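PDB 1R6V: fervidolysin from Fervidobacterium pennivorans, which degrades keratin into peptides as a calcium-binding subtilisin-like serine endopeptidase, which allows the bacterium to grow on native feathers. Local coordinates for residues A[41-46]-A[84-89]; A[33-38]-A[91-96]; A[54-59]-A[66-71]; A[15-20]-A[461-466]. The protein carries 1 engineered substitution. All coordinates share one frame; numbering follows the deposited sequence.

Overall arrangement
Interactions 1, 2 and 3 lie within the propeptide domain, and interaction 4 ties its N-terminal arm to the first beta-sandwich domain. Interactions 2 and 3 belong to one four-stranded antiparallel sheet, their centres about 10 Å apart, and meet where I34 O pairs with I67 N at 2.8 Å, probably a hydrogen bond. Interaction 1, centred about 13 Å from interaction 2, packs helix 41-51, which lies against that sheet, on the loop 84-89, and R41 links it to E58 of interaction 3 by a salt bridge. Interaction 4 reaches edge strand 89-93 through L20 O and V92 N, probably a hydrogen bond, but stays about 11 Å from interaction 3 at nearest atoms. All four lie away from the charge-relay residues and the calcium site.

Interaction 1: A[41-46]-A[84-89]; sequences RSEVDK and LALKGI
E43, on the first helix of the ferredoxin-like propeptide domain, rests against K87 and G88 in the loop that leads from helix 74-81 into strand 89-93. Van der Waals packing dominates. The glutamate chain bends at chi2 (-67°), and its carboxylate end crosses the aliphatic part of K87 at about a right angle, with E43 CD 3.3 Å from K87 CE. At the bend, E43 CG comes up to the amide N of G88 at 3.9 Å, where the two backbones are nearest.

Apolar contacts continue on both sides of this crossing. I89 sends CD1 to E43 CB and, 4.0 Å away, to V44 CG2, while V44 itself also packs on V65 and I67 of the sheet. One turn along the helix, K46 is extended beyond CG and slides past L86 in the opposite direction, K46 CD lying 3.9 Å from L86 CD2.

Salt bridges within the helix pair R41 with D45 and K46 with E43; R41 NH1 donates to D45 OD1 at 2.9 Å, and R41 NH2 makes a further salt bridge with E58 of strand 54-59. K87 NZ stays 4.5 Å from E43 OE2, beyond a salt bridge, but this nearby positive charge would probably help to keep the carboxylate ionised. K46 NZ meets E43 OE2 at 2.8 Å, using the syn lone pair of that oxygen.

Interaction 2: A[33-38]-A[91-96]; sequences KILVGY and YVEPSY
Antiparallel strand pairing joins residues 33-38 to residues 91-96 in the buried part of the propeptide sheet, where strand 33-38 is central and strand 89-93 forms an edge. The short strand axes approach to 4.8 Å. Two hydrogen-bonded pairs frame the non-hydrogen-bonded pair V36-V92. In the first, L35 N donates to E93 O at 2.7 Å, almost straight, and E93 N returns a bond to L35 O; in the second, G37 N meets Y91 O and Y91 N meets G37 O. Next to these pairs, a water bridges the two backbones, donating to K33 O and accepting from S95 N at 2.8 Å.

I34, V36 and V92 lie on one face, where I34 and V92 also pack on helix 74-81 and I34 CD1 touches V92 CG1 at 4.0 Å. On the other face, Y91 holds CG between its backbone N and carbonyl carbon (chi1 62°), which folds the ring over G37. G37 CA makes a CH-pi contact, 3.7 Å from the ring centroid, and a CB at this glycine would run into the ring. A leucine in place of Y91 would probably leave G37 CA without its aromatic cover and the T276 hydroxyl without the phenol partner it has now. E93 also binds T276 and the backbone N of Y275, and S95 OG binds D246 N, so residues 91-96 meet the starts of helices 275-286 and 246-258. Such docking of the sheet of a ferredoxin-like prodomain onto two catalytic-domain helices is typical of subtilisin propeptides.

Interaction 3: A[54-59]-A[66-71]; sequences KVVLEL and SIKLNG
K54 opens the hairpin pairing with K68 as an antiparallel hydrogen-bonded pair. K54 N donates to K68 O at 3.0 Å, and K68 N returns a bond to K54 O at 2.8 Å. Their side chains leave from the same face of the sheet, but the ammonium groups keep apart, with K54 NZ 7.0 Å from K68 NZ. N70, just past the strand, brings ND2 to 4.1 Å from K54 CB.

V55 faces I67 in a non-hydrogen-bonded pair, and its CA makes a CA-H...O contact with S66 O. Both side chains turn to the face opposite the two lysines.

At V56 the register slips by one residue. Its psi of -15° departs from the extended form, and V56 and L57 together lie across S66, a beta bulge. V56 N still donates to S66 O at 3.0 Å. With CG1 anti to the carbonyl carbon (chi1 -69°), the valine sends that methyl to K68 CB, 3.9 Å away, the two side chains meeting at a slant.

L57 closes the bulge by accepting S66 N on its carbonyl oxygen at 2.9 Å. Its side chain joins those of K54, S66 and K68 on one face.

Strand 54-59 forms an edge of the propeptide sheet, while strand 64-68 is flanked on its far side by strand 33-38, through the backbone pairing of I67 with I34. V55 and I67 pack on V48 of helix 41-51, whereas L57 and S66 turn to D247 of helix 246-258 in the catalytic domain, and L59 reaches A250 and A251 of that same helix.

Interaction 4: A[15-20]-A[461-466]; sequences QGYHIL and FGVPTV
F461 turns one face of its ring to the backbone of G16. G16 CA stands 3.7 Å from the ring centroid, only 22° off its normal, in a CH-pi contact. A side chain on this glycine would be tight against F461 CD2. Replacing F461 by alanine is likely to strip the aromatic face from G16 CA and open a gap over that glycine, while the CB that Y17 touches would remain.

Y17 crosses F461 at a slant, its CE1 4.0 Å from F461 CB. With CG anti to the carbonyl carbon (chi1 -61°), the tyrosine points into the loop opposite, where CD1 comes 3.5 Å from G462 O and CB meets P464 CD. Its hydroxyl is hydrogen-bonded to I668 O, and its ring meets that of F669.

The contact joins the N-terminal arm of the propeptide to the loop before strand 466-471 of the first beta-sandwich, an Ig-like domain of the transthyretin clan, while the Y17 partners at the C-terminal end bring in the second sandwich domain.

Further along, L20 slides past both P464 and T465 in the opposite direction. L20 CD1 lies 4.2 Å from P464 CB, and L20 CG meets T465 CG2 at 3.6 Å.

Interaction 1: A[41-46]-A[84-89]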
loop_
_atom_site.group_PDB
_atom_site.type_symbol
_atom_site.label_atom_id
_atom_site.label_comp_id
_atom_site.label_asym_id
_atom_site.label_seq_id
_atom_site.Cartn_x
_atom_site.Cartn_y
_atom_site.Cartn_z
ATOM N N ARG A 41 -15.020 8.686 -14.523
ATOM C CA ARG A 41 -14.057 8.440 -15.600
ATOM C C ARG A 41 -13.906 9.623 -16.566
ATOM O O ARG A 41 -12.829 9.849 -17.108
ATOM C CB ARG A 41 -14.451 7.169 -16.378
ATOM C CG ARG A 41 -13.592 6.855 -17.623
ATOM C CD ARG A 41 -12.096 6.688 -17.280
ATOM N NE ARG A 41 -11.252 6.444 -18.461
ATOM C CZ ARG A 41 -10.771 7.391 -19.266
ATOM N NH1 ARG A 41 -11.041 8.671 -19.039
ATOM N NH2 ARG A 41 -10.008 7.060 -20.300
ATOM N N SER A 42 -14.974 10.386 -16.782
ATOM C CA SER A 42 -14.877 11.512 -17.707
ATOM C C SER A 42 -13.915 12.602 -17.211
ATOM O O SER A 42 -13.257 13.281 -18.013
ATOM C CB SER A 42 -16.265 12.112 -17.976
ATOM O OG SER A 42 -16.768 12.795 -16.843
ATOM N N GLU A 43 -13.810 12.754 -15.896
ATOM C CA GLU A 43 -12.925 13.767 -15.337
ATOM C C GLU A 43 -11.470 13.454 -15.620
ATOM O O GLU A 43 -10.629 14.352 -15.649
ATOM C CB GLU A 43 -13.123 13.900 -13.823
ATOM C CG GLU A 43 -14.346 14.702 -13.417
ATOM C CD GLU A 43 -14.233 16.180 -13.786
ATOM O OE1 GLU A 43 -13.438 16.920 -13.156
ATOM O OE2 GLU A 43 -14.942 16.607 -14.717
ATOM N N VAL A 44 -11.161 12.175 -15.798
ATOM C CA VAL A 44 -9.788 11.780 -16.079
ATOM C C VAL A 44 -9.355 12.425 -17.392
ATOM O O VAL A 44 -8.189 12.770 -17.569
ATOM C CB VAL A 44 -9.657 10.237 -16.181
ATOM C CG1 VAL A 44 -8.223 9.846 -16.503
ATOM C CG2 VAL A 44 -10.078 9.596 -14.851
ATOM N N ASP A 45 -10.300 12.613 -18.306
ATOM C CA ASP A 45 -9.957 13.210 -19.584
ATOM C C ASP A 45 -9.446 14.644 -19.427
ATOM O O ASP A 45 -8.692 15.120 -20.270
ATOM C CB ASP A 45 -11.151 13.152 -20.538
ATOM C CG ASP A 45 -11.551 11.719 -20.884
ATOM O OD1 ASP A 45 -10.661 10.836 -20.905
ATOM O OD2 ASP A 45 -12.750 11.482 -21.150
ATOM N N LYS A 46 -9.847 15.323 -18.350
ATOM C CA LYS A 46 -9.379 16.682 -18.094
ATOM C C LYS A 46 -7.896 16.634 -17.715
ATOM O O LYS A 46 -7.140 17.549 -18.030
ATOM C CB LYS A 46 -10.185 17.334 -16.972
ATOM C CG LYS A 46 -11.630 17.621 -17.344
ATOM C CD LYS A 46 -12.364 18.267 -16.183
ATOM C CE LYS A 46 -13.791 18.663 -16.564
ATOM N NZ LYS A 46 -14.497 19.263 -15.398
ATOM N N LEU A 84 -6.493 22.546 -11.357
ATOM C CA LEU A 84 -7.601 22.278 -12.282
ATOM C C LEU A 84 -8.989 22.253 -11.662
ATOM O O LEU A 84 -9.989 22.355 -12.371
ATOM C CB LEU A 84 -7.383 20.959 -13.024
ATOM C CG LEU A 84 -6.170 20.893 -13.946
ATOM C CD1 LEU A 84 -6.102 19.515 -14.598
ATOM C CD2 LEU A 84 -6.273 21.988 -15.009
ATOM N N ALA A 85 -9.060 22.091 -10.347
ATOM C CA ALA A 85 -10.349 22.074 -9.673
ATOM C C ALA A 85 -11.229 20.895 -10.092
ATOM O O ALA A 85 -12.423 21.062 -10.350
ATOM C CB ALA A 85 -11.084 23.387 -9.935
ATOM N N LEU A 86 -10.642 19.707 -10.156
ATOM C CA LEU A 86 -11.380 18.510 -10.537
ATOM C C LEU A 86 -12.270 18.088 -9.367
ATOM O O LEU A 86 -11.926 18.325 -8.215
ATOM C CB LEU A 86 -10.393 17.394 -10.877
ATOM C CG LEU A 86 -9.283 17.809 -11.845
ATOM C CD1 LEU A 86 -8.291 16.662 -12.028
ATOM C CD2 LEU A 86 -9.889 18.216 -13.175
ATOM N N LYS A 87 -13.412 17.473 -9.643
ATOM C CA LYS A 87 -14.273 17.064 -8.536
ATOM C C LYS A 87 -14.472 15.550 -8.406
ATOM O O LYS A 87 -14.640 15.030 -7.298
ATOM C CB LYS A 87 -15.639 17.751 -8.639
ATOM C CG LYS A 87 -16.582 17.154 -9.671
ATOM C CD LYS A 87 -16.092 17.373 -11.090
ATOM C CE LYS A 87 -17.041 16.725 -12.111
ATOM N NZ LYS A 87 -18.449 17.229 -12.006
ATOM N N GLY A 88 -14.452 14.843 -9.525
ATOM C CA GLY A 88 -14.654 13.408 -9.466
ATOM C C GLY A 88 -13.390 12.575 -9.544
ATOM O O GLY A 88 -13.407 11.493 -10.121
ATOM N N ILE A 89 -12.300 13.079 -8.970
ATOM C CA ILE A 89 -11.024 12.360 -8.966
ATOM C C ILE A 89 -10.706 11.973 -7.520
ATOM O O ILE A 89 -10.836 12.801 -6.617
ATOM C CB ILE A 89 -9.874 13.255 -9.520
ATOM C CG1 ILE A 89 -10.072 13.526 -11.018
ATOM C CG2 ILE A 89 -8.517 12.590 -9.298
ATOM C CD1 ILE A 89 -10.209 12.298 -11.887
#

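Interaction 2: A[33-38]-A[91-96]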
loop_
_atom_site.group_PDB
_atom_site.type_symbol
_atom_site.label_atom_id
_atom_site.label_comp_id
_atom_site.label_asym_id
_atom_site.label_seq_id
_atom_site.Cartn_x
_atom_site.Cartn_y
_atom_site.Cartn_z
ATOM N N LYS A 33 5.051 8.773 -15.472
ATOM C CA LYS A 33 3.738 8.145 -15.480
ATOM C C LYS A 33 2.982 8.464 -14.199
ATOM O O LYS A 33 3.590 8.584 -13.135
ATOM C CB LYS A 33 3.889 6.623 -15.594
ATOM C CG LYS A 33 2.583 5.857 -15.421
ATOM C CD LYS A 33 2.812 4.351 -15.302
ATOM C CE LYS A 33 3.117 3.717 -16.646
ATOM N NZ LYS A 33 3.110 2.225 -16.511
ATOM N N ILE A 34 1.668 8.617 -14.315
ATOM C CA ILE A 34 0.827 8.841 -13.140
ATOM C C ILE A 34 -0.343 7.870 -13.127
ATOM O O ILE A 34 -0.826 7.447 -14.179
ATOM C CB ILE A 34 0.254 10.285 -13.058
ATOM C CG1 ILE A 34 -0.492 10.661 -14.345
ATOM C CG2 ILE A 34 1.375 11.260 -12.755
ATOM C CD1 ILE A 34 -1.193 12.067 -14.240
ATOM N N LEU A 35 -0.764 7.482 -11.925
ATOM C CA LEU A 35 -1.898 6.573 -11.769
ATOM C C LEU A 35 -3.010 7.434 -11.221
ATOM O O LEU A 35 -2.821 8.123 -10.224
ATOM C CB LEU A 35 -1.582 5.445 -10.770
ATOM C CG LEU A 35 -0.284 4.647 -10.962
ATOM C CD1 LEU A 35 -0.429 3.309 -10.270
ATOM C CD2 LEU A 35 0.062 4.471 -12.408
ATOM N N VAL A 36 -4.164 7.408 -11.881
ATOM C CA VAL A 36 -5.289 8.226 -11.460
ATOM C C VAL A 36 -6.465 7.393 -10.981
ATOM O O VAL A 36 -7.023 6.605 -11.741
ATOM C CB VAL A 36 -5.768 9.152 -12.621
ATOM C CG1 VAL A 36 -6.937 10.028 -12.158
ATOM C CG2 VAL A 36 -4.587 10.043 -13.094
ATOM N N GLY A 37 -6.806 7.557 -9.704
ATOM C CA GLY A 37 -7.941 6.871 -9.121
ATOM C C GLY A 37 -9.067 7.862 -9.297
ATOM O O GLY A 37 -8.962 9.010 -8.862
ATOM N N TYR A 38 -10.151 7.436 -9.926
ATOM C CA TYR A 38 -11.249 8.343 -10.194
ATOM C C TYR A 38 -12.565 7.812 -9.675
ATOM O O TYR A 38 -12.673 6.662 -9.250
ATOM C CB TYR A 38 -11.371 8.522 -11.716
ATOM C CG TYR A 38 -11.684 7.229 -12.465
ATOM C CD1 TYR A 38 -12.999 6.791 -12.628
ATOM C CD2 TYR A 38 -10.667 6.438 -13.009
ATOM C CE1 TYR A 38 -13.298 5.603 -13.314
ATOM C CE2 TYR A 38 -10.959 5.235 -13.702
ATOM C CZ TYR A 38 -12.282 4.827 -13.847
ATOM O OH TYR A 38 -12.586 3.654 -14.522
ATOM N N TYR A 91 -7.586 10.333 -6.479
ATOM C CA TYR A 91 -6.182 10.618 -6.207
ATOM C C TYR A 91 -5.355 10.531 -7.469
ATOM O O TYR A 91 -5.810 10.010 -8.491
ATOM C CB TYR A 91 -5.609 9.626 -5.179
ATOM C CG TYR A 91 -5.626 8.186 -5.655
ATOM C CD1 TYR A 91 -4.676 7.715 -6.573
ATOM C CD2 TYR A 91 -6.638 7.317 -5.253
ATOM C CE1 TYR A 91 -4.748 6.411 -7.081
ATOM C CE2 TYR A 91 -6.721 6.006 -5.759
ATOM C CZ TYR A 91 -5.775 5.564 -6.668
ATOM O OH TYR A 91 -5.853 4.279 -7.162
ATOM N N VAL A 92 -4.141 11.067 -7.387
ATOM C CA VAL A 92 -3.186 11.021 -8.487
ATOM C C VAL A 92 -1.881 10.663 -7.814
ATOM O O VAL A 92 -1.452 11.380 -6.922
ATOM C CB VAL A 92 -3.007 12.387 -9.171
ATOM C CG1 VAL A 92 -2.001 12.241 -10.325
ATOM C CG2 VAL A 92 -4.345 12.882 -9.707
ATOM N N GLU A 93 -1.245 9.570 -8.221
ATOM C CA GLU A 93 0.011 9.179 -7.579
ATOM C C GLU A 93 0.952 8.537 -8.594
ATOM O O GLU A 93 0.527 8.153 -9.672
ATOM C CB GLU A 93 -0.300 8.155 -6.478
ATOM C CG GLU A 93 -0.885 6.862 -7.033
ATOM C CD GLU A 93 -1.307 5.870 -5.954
ATOM O OE1 GLU A 93 -1.811 4.797 -6.326
ATOM O OE2 GLU A 93 -1.135 6.162 -4.748
ATOM N N PRO A 94 2.249 8.420 -8.266
ATOM C CA PRO A 94 3.155 7.779 -9.223
ATOM C C PRO A 94 3.115 6.264 -8.951
ATOM O O PRO A 94 2.430 5.809 -8.025
ATOM C CB PRO A 94 4.517 8.356 -8.840
ATOM C CG PRO A 94 4.403 8.443 -7.350
ATOM C CD PRO A 94 3.002 9.025 -7.147
ATOM N N SER A 95 3.819 5.488 -9.768
ATOM C CA SER A 95 3.951 4.060 -9.516
ATOM C C SER A 95 5.243 4.082 -8.711
ATOM O O SER A 95 6.240 4.686 -9.141
ATOM C CB SER A 95 4.171 3.274 -10.809
ATOM O OG SER A 95 4.613 1.956 -10.531
ATOM N N TYR A 96 5.248 3.460 -7.547
ATOM C CA TYR A 96 6.440 3.475 -6.720
ATOM C C TYR A 96 7.435 2.360 -7.025
ATOM O O TYR A 96 7.095 1.355 -7.641
ATOM C CB TYR A 96 6.041 3.433 -5.250
ATOM C CG TYR A 96 5.314 4.688 -4.815
ATOM C CD1 TYR A 96 3.920 4.740 -4.812
ATOM C CD2 TYR A 96 6.018 5.828 -4.428
ATOM C CE1 TYR A 96 3.241 5.902 -4.428
ATOM C CE2 TYR A 96 5.341 7.001 -4.038
ATOM C CZ TYR A 96 3.956 7.021 -4.045
ATOM O OH TYR A 96 3.266 8.153 -3.679
HETATM O O HOH W 1 5.113 6.651 -11.964
#

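Interaction 3: A[54-59]-A[66-71]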
loop_
_atom_site.group_PDB
_atom_site.type_symbol
_atom_site.label_atom_id
_atom_site.label_comp_id
_atom_site.label_asym_id
_atom_site.label_seq_id
_atom_site.Cartn_x
_atom_site.Cartn_y
_atom_site.Cartn_z
ATOM N N LYS A 54 -0.967 10.049 -22.481
ATOM C CA LYS A 54 -1.610 8.950 -23.164
ATOM C C LYS A 54 -1.997 7.882 -22.162
ATOM O O LYS A 54 -1.175 7.455 -21.353
ATOM C CB LYS A 54 -0.682 8.324 -24.206
ATOM C CG LYS A 54 -1.332 7.146 -24.906
ATOM C CD LYS A 54 -0.407 6.495 -25.895
ATOM C CE LYS A 54 0.827 5.924 -25.227
ATOM N NZ LYS A 54 1.582 5.057 -26.189
ATOM N N VAL A 55 -3.255 7.472 -22.217
ATOM C CA VAL A 55 -3.758 6.420 -21.341
ATOM C C VAL A 55 -3.140 5.110 -21.818
ATOM O O VAL A 55 -3.246 4.777 -22.995
ATOM C CB VAL A 55 -5.294 6.308 -21.442
ATOM C CG1 VAL A 55 -5.785 5.081 -20.682
ATOM C CG2 VAL A 55 -5.941 7.568 -20.885
ATOM N N VAL A 56 -2.485 4.375 -20.916
ATOM C CA VAL A 56 -1.869 3.108 -21.285
ATOM C C VAL A 56 -2.513 1.908 -20.604
ATOM O O VAL A 56 -2.297 0.773 -21.022
ATOM C CB VAL A 56 -0.359 3.097 -20.963
ATOM C CG1 VAL A 56 0.378 4.061 -21.892
ATOM C CG2 VAL A 56 -0.139 3.495 -19.518
ATOM N N LEU A 57 -3.299 2.154 -19.561
ATOM C CA LEU A 57 -3.968 1.071 -18.851
ATOM C C LEU A 57 -5.239 1.594 -18.227
ATOM O O LEU A 57 -5.251 2.678 -17.637
ATOM C CB LEU A 57 -3.071 0.509 -17.738
ATOM C CG LEU A 57 -3.606 -0.665 -16.913
ATOM C CD1 LEU A 57 -3.787 -1.906 -17.778
ATOM C CD2 LEU A 57 -2.613 -0.951 -15.801
ATOM N N GLU A 58 -6.312 0.832 -18.388
ATOM C CA GLU A 58 -7.591 1.166 -17.791
ATOM C C GLU A 58 -7.959 -0.024 -16.918
ATOM O O GLU A 58 -7.951 -1.165 -17.383
ATOM C CB GLU A 58 -8.666 1.354 -18.853
ATOM C CG GLU A 58 -8.422 2.544 -19.749
ATOM C CD GLU A 58 -9.546 3.570 -19.700
ATOM O OE1 GLU A 58 -9.768 4.232 -20.734
ATOM O OE2 GLU A 58 -10.206 3.726 -18.646
ATOM N N LEU A 59 -8.273 0.248 -15.654
ATOM C CA LEU A 59 -8.643 -0.798 -14.703
ATOM C C LEU A 59 -9.950 -0.389 -14.059
ATOM O O LEU A 59 -9.980 0.049 -12.921
ATOM C CB LEU A 59 -7.564 -0.930 -13.628
ATOM C CG LEU A 59 -6.257 -1.515 -14.146
ATOM C CD1 LEU A 59 -5.221 -1.467 -13.035
ATOM C CD2 LEU A 59 -6.493 -2.960 -14.618
ATOM N N SER A 66 -3.976 4.594 -15.853
ATOM C CA SER A 66 -2.562 4.947 -15.766
ATOM C C SER A 66 -2.298 5.814 -16.998
ATOM O O SER A 66 -2.725 5.474 -18.100
ATOM C CB SER A 66 -1.682 3.690 -15.787
ATOM O OG SER A 66 -1.814 3.011 -17.018
ATOM N N ILE A 67 -1.609 6.934 -16.795
ATOM C CA ILE A 67 -1.323 7.885 -17.872
ATOM C C ILE A 67 0.163 8.108 -18.082
ATOM O O ILE A 67 0.875 8.493 -17.160
ATOM C CB ILE A 67 -1.956 9.260 -17.559
ATOM C CG1 ILE A 67 -3.458 9.096 -17.325
ATOM C CG2 ILE A 67 -1.649 10.262 -18.694
ATOM C CD1 ILE A 67 -4.157 10.376 -16.880
ATOM N N LYS A 68 0.636 7.866 -19.300
ATOM C CA LYS A 68 2.039 8.090 -19.624
ATOM C C LYS A 68 2.152 9.597 -19.909
ATOM O O LYS A 68 1.313 10.161 -20.610
ATOM C CB LYS A 68 2.416 7.282 -20.861
ATOM C CG LYS A 68 3.874 6.950 -20.935
ATOM C CD LYS A 68 4.207 6.261 -22.235
ATOM C CE LYS A 68 5.583 5.648 -22.139
ATOM N NZ LYS A 68 6.542 6.596 -21.507
ATOM N N LEU A 69 3.192 10.234 -19.375
ATOM C CA LEU A 69 3.375 11.683 -19.509
ATOM C C LEU A 69 4.009 12.283 -20.771
ATOM O O LEU A 69 3.931 13.494 -20.990
ATOM C CB LEU A 69 4.146 12.199 -18.292
ATOM C CG LEU A 69 3.475 11.893 -16.949
ATOM C CD1 LEU A 69 4.328 12.433 -15.809
ATOM C CD2 LEU A 69 2.091 12.518 -16.919
ATOM N N ASN A 70 4.660 11.469 -21.582
ATOM C CA ASN A 70 5.274 11.986 -22.809
ATOM C C ASN A 70 6.071 13.290 -22.649
ATOM O O ASN A 70 5.559 14.371 -22.943
ATOM C CB ASN A 70 4.211 12.220 -23.892
ATOM C CG ASN A 70 3.265 11.044 -24.067
ATOM O OD1 ASN A 70 3.629 9.880 -23.850
ATOM N ND2 ASN A 70 2.034 11.347 -24.481
ATOM N N GLY A 71 7.318 13.187 -22.199
ATOM C CA GLY A 71 8.166 14.361 -22.055
ATOM C C GLY A 71 7.792 15.338 -20.955
ATOM O O GLY A 71 7.772 16.552 -21.167
#

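Interaction 4: A[15-20]-A[461-466]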
loop_
_atom_site.group_PDB
_atom_site.type_symbol
_atom_site.label_atom_id
_atom_site.label_comp_id
_atom_site.label_asym_id
_atom_site.label_seq_id
_atom_site.Cartn_x
_atom_site.Cartn_y
_atom_site.Cartn_z
ATOM N N GLN A 15 -15.704 24.167 -0.635
ATOM C CA GLN A 15 -15.334 23.305 -1.747
ATOM C C GLN A 15 -14.601 22.041 -1.305
ATOM O O GLN A 15 -14.034 21.333 -2.136
ATOM C CB GLN A 15 -14.441 24.077 -2.722
ATOM C CG GLN A 15 -15.117 25.248 -3.431
ATOM C CD GLN A 15 -16.354 24.822 -4.200
ATOM O OE1 GLN A 15 -17.479 24.971 -3.724
ATOM N NE2 GLN A 15 -16.148 24.275 -5.390
ATOM N N GLY A 16 -14.600 21.765 -0.005
ATOM C CA GLY A 16 -13.917 20.581 0.498
ATOM C C GLY A 16 -12.405 20.750 0.548
ATOM O O GLY A 16 -11.908 21.872 0.675
ATOM N N TYR A 17 -11.666 19.648 0.451
ATOM C CA TYR A 17 -10.208 19.722 0.492
ATOM C C TYR A 17 -9.556 19.441 -0.858
ATOM O O TYR A 17 -10.201 18.943 -1.779
ATOM C CB TYR A 17 -9.652 18.778 1.567
ATOM C CG TYR A 17 -10.158 19.155 2.941
ATOM C CD1 TYR A 17 -11.297 18.549 3.481
ATOM C CD2 TYR A 17 -9.574 20.207 3.649
ATOM C CE1 TYR A 17 -11.846 18.997 4.686
ATOM C CE2 TYR A 17 -10.117 20.661 4.852
ATOM C CZ TYR A 17 -11.251 20.057 5.360
ATOM O OH TYR A 17 -11.820 20.536 6.516
ATOM N N HIS A 18 -8.272 19.780 -0.940
ATOM C CA HIS A 18 -7.435 19.636 -2.133
ATOM C C HIS A 18 -7.394 18.203 -2.669
ATOM O O HIS A 18 -7.685 17.245 -1.953
ATOM C CB HIS A 18 -6.014 20.096 -1.794
ATOM C CG HIS A 18 -5.155 20.393 -2.984
ATOM N ND1 HIS A 18 -3.786 20.209 -2.978
ATOM C CD2 HIS A 18 -5.456 20.909 -4.200
ATOM C CE1 HIS A 18 -3.284 20.597 -4.137
ATOM N NE2 HIS A 18 -4.276 21.025 -4.896
ATOM N N ILE A 19 -7.031 18.077 -3.943
ATOM C CA ILE A 19 -6.935 16.778 -4.573
ATOM C C ILE A 19 -5.824 15.995 -3.862
ATOM O O ILE A 19 -4.826 16.569 -3.423
ATOM C CB ILE A 19 -6.643 16.951 -6.083
ATOM C CG1 ILE A 19 -6.496 15.588 -6.768
ATOM C CG2 ILE A 19 -5.410 17.784 -6.265
ATOM C CD1 ILE A 19 -5.111 15.019 -6.696
ATOM N N LEU A 20 -6.006 14.682 -3.743
ATOM C CA LEU A 20 -5.041 13.833 -3.062
ATOM C C LEU A 20 -3.898 13.426 -3.989
ATOM O O LEU A 20 -4.095 12.650 -4.927
ATOM C CB LEU A 20 -5.755 12.584 -2.537
ATOM C CG LEU A 20 -5.129 11.819 -1.363
ATOM C CD1 LEU A 20 -6.070 10.671 -0.962
ATOM C CD2 LEU A 20 -3.775 11.282 -1.742
ATOM N N PHE A 461 -17.293 17.095 5.276
ATOM C CA PHE A 461 -16.281 16.660 4.328
ATOM C C PHE A 461 -15.259 15.715 4.937
ATOM O O PHE A 461 -14.808 15.918 6.059
ATOM C CB PHE A 461 -15.534 17.869 3.753
ATOM C CG PHE A 461 -16.367 18.725 2.841
ATOM C CD1 PHE A 461 -17.076 19.816 3.337
ATOM C CD2 PHE A 461 -16.441 18.437 1.482
ATOM C CE1 PHE A 461 -17.845 20.608 2.487
ATOM C CE2 PHE A 461 -17.210 19.223 0.625
ATOM C CZ PHE A 461 -17.912 20.311 1.128
ATOM N N GLY A 462 -14.892 14.674 4.193
ATOM C CA GLY A 462 -13.883 13.763 4.694
ATOM C C GLY A 462 -12.508 14.413 4.580
ATOM O O GLY A 462 -12.254 15.186 3.649
ATOM N N VAL A 463 -11.610 14.096 5.505
ATOM C CA VAL A 463 -10.260 14.664 5.499
ATOM C C VAL A 463 -9.295 13.619 4.947
ATOM O O VAL A 463 -9.113 12.545 5.526
ATOM C CB VAL A 463 -9.797 15.060 6.929
ATOM C CG1 VAL A 463 -8.489 15.813 6.862
ATOM C CG2 VAL A 463 -10.865 15.887 7.620
ATOM N N PRO A 464 -8.657 13.923 3.814
ATOM C CA PRO A 464 -7.714 12.992 3.194
ATOM C C PRO A 464 -6.289 13.012 3.739
ATOM O O PRO A 464 -5.807 14.029 4.237
ATOM C CB PRO A 464 -7.773 13.387 1.719
ATOM C CG PRO A 464 -7.971 14.864 1.786
ATOM C CD PRO A 464 -8.955 15.061 2.921
ATOM N N THR A 465 -5.631 11.862 3.610
ATOM C CA THR A 465 -4.248 11.647 4.035
ATOM C C THR A 465 -4.002 11.747 5.536
ATOM O O THR A 465 -2.910 12.110 5.977
ATOM C CB THR A 465 -3.245 12.586 3.291
ATOM O OG1 THR A 465 -3.305 13.911 3.832
ATOM C CG2 THR A 465 -3.573 12.634 1.801
ATOM N N VAL A 466 -5.029 11.441 6.316
ATOM C CA VAL A 466 -4.894 11.433 7.766
ATOM C C VAL A 466 -4.372 10.034 8.096
ATOM O O VAL A 466 -4.874 9.032 7.564
ATOM C CB VAL A 466 -6.255 11.675 8.443
ATOM C CG1 VAL A 466 -6.161 11.388 9.945
ATOM C CG2 VAL A 466 -6.683 13.127 8.219
#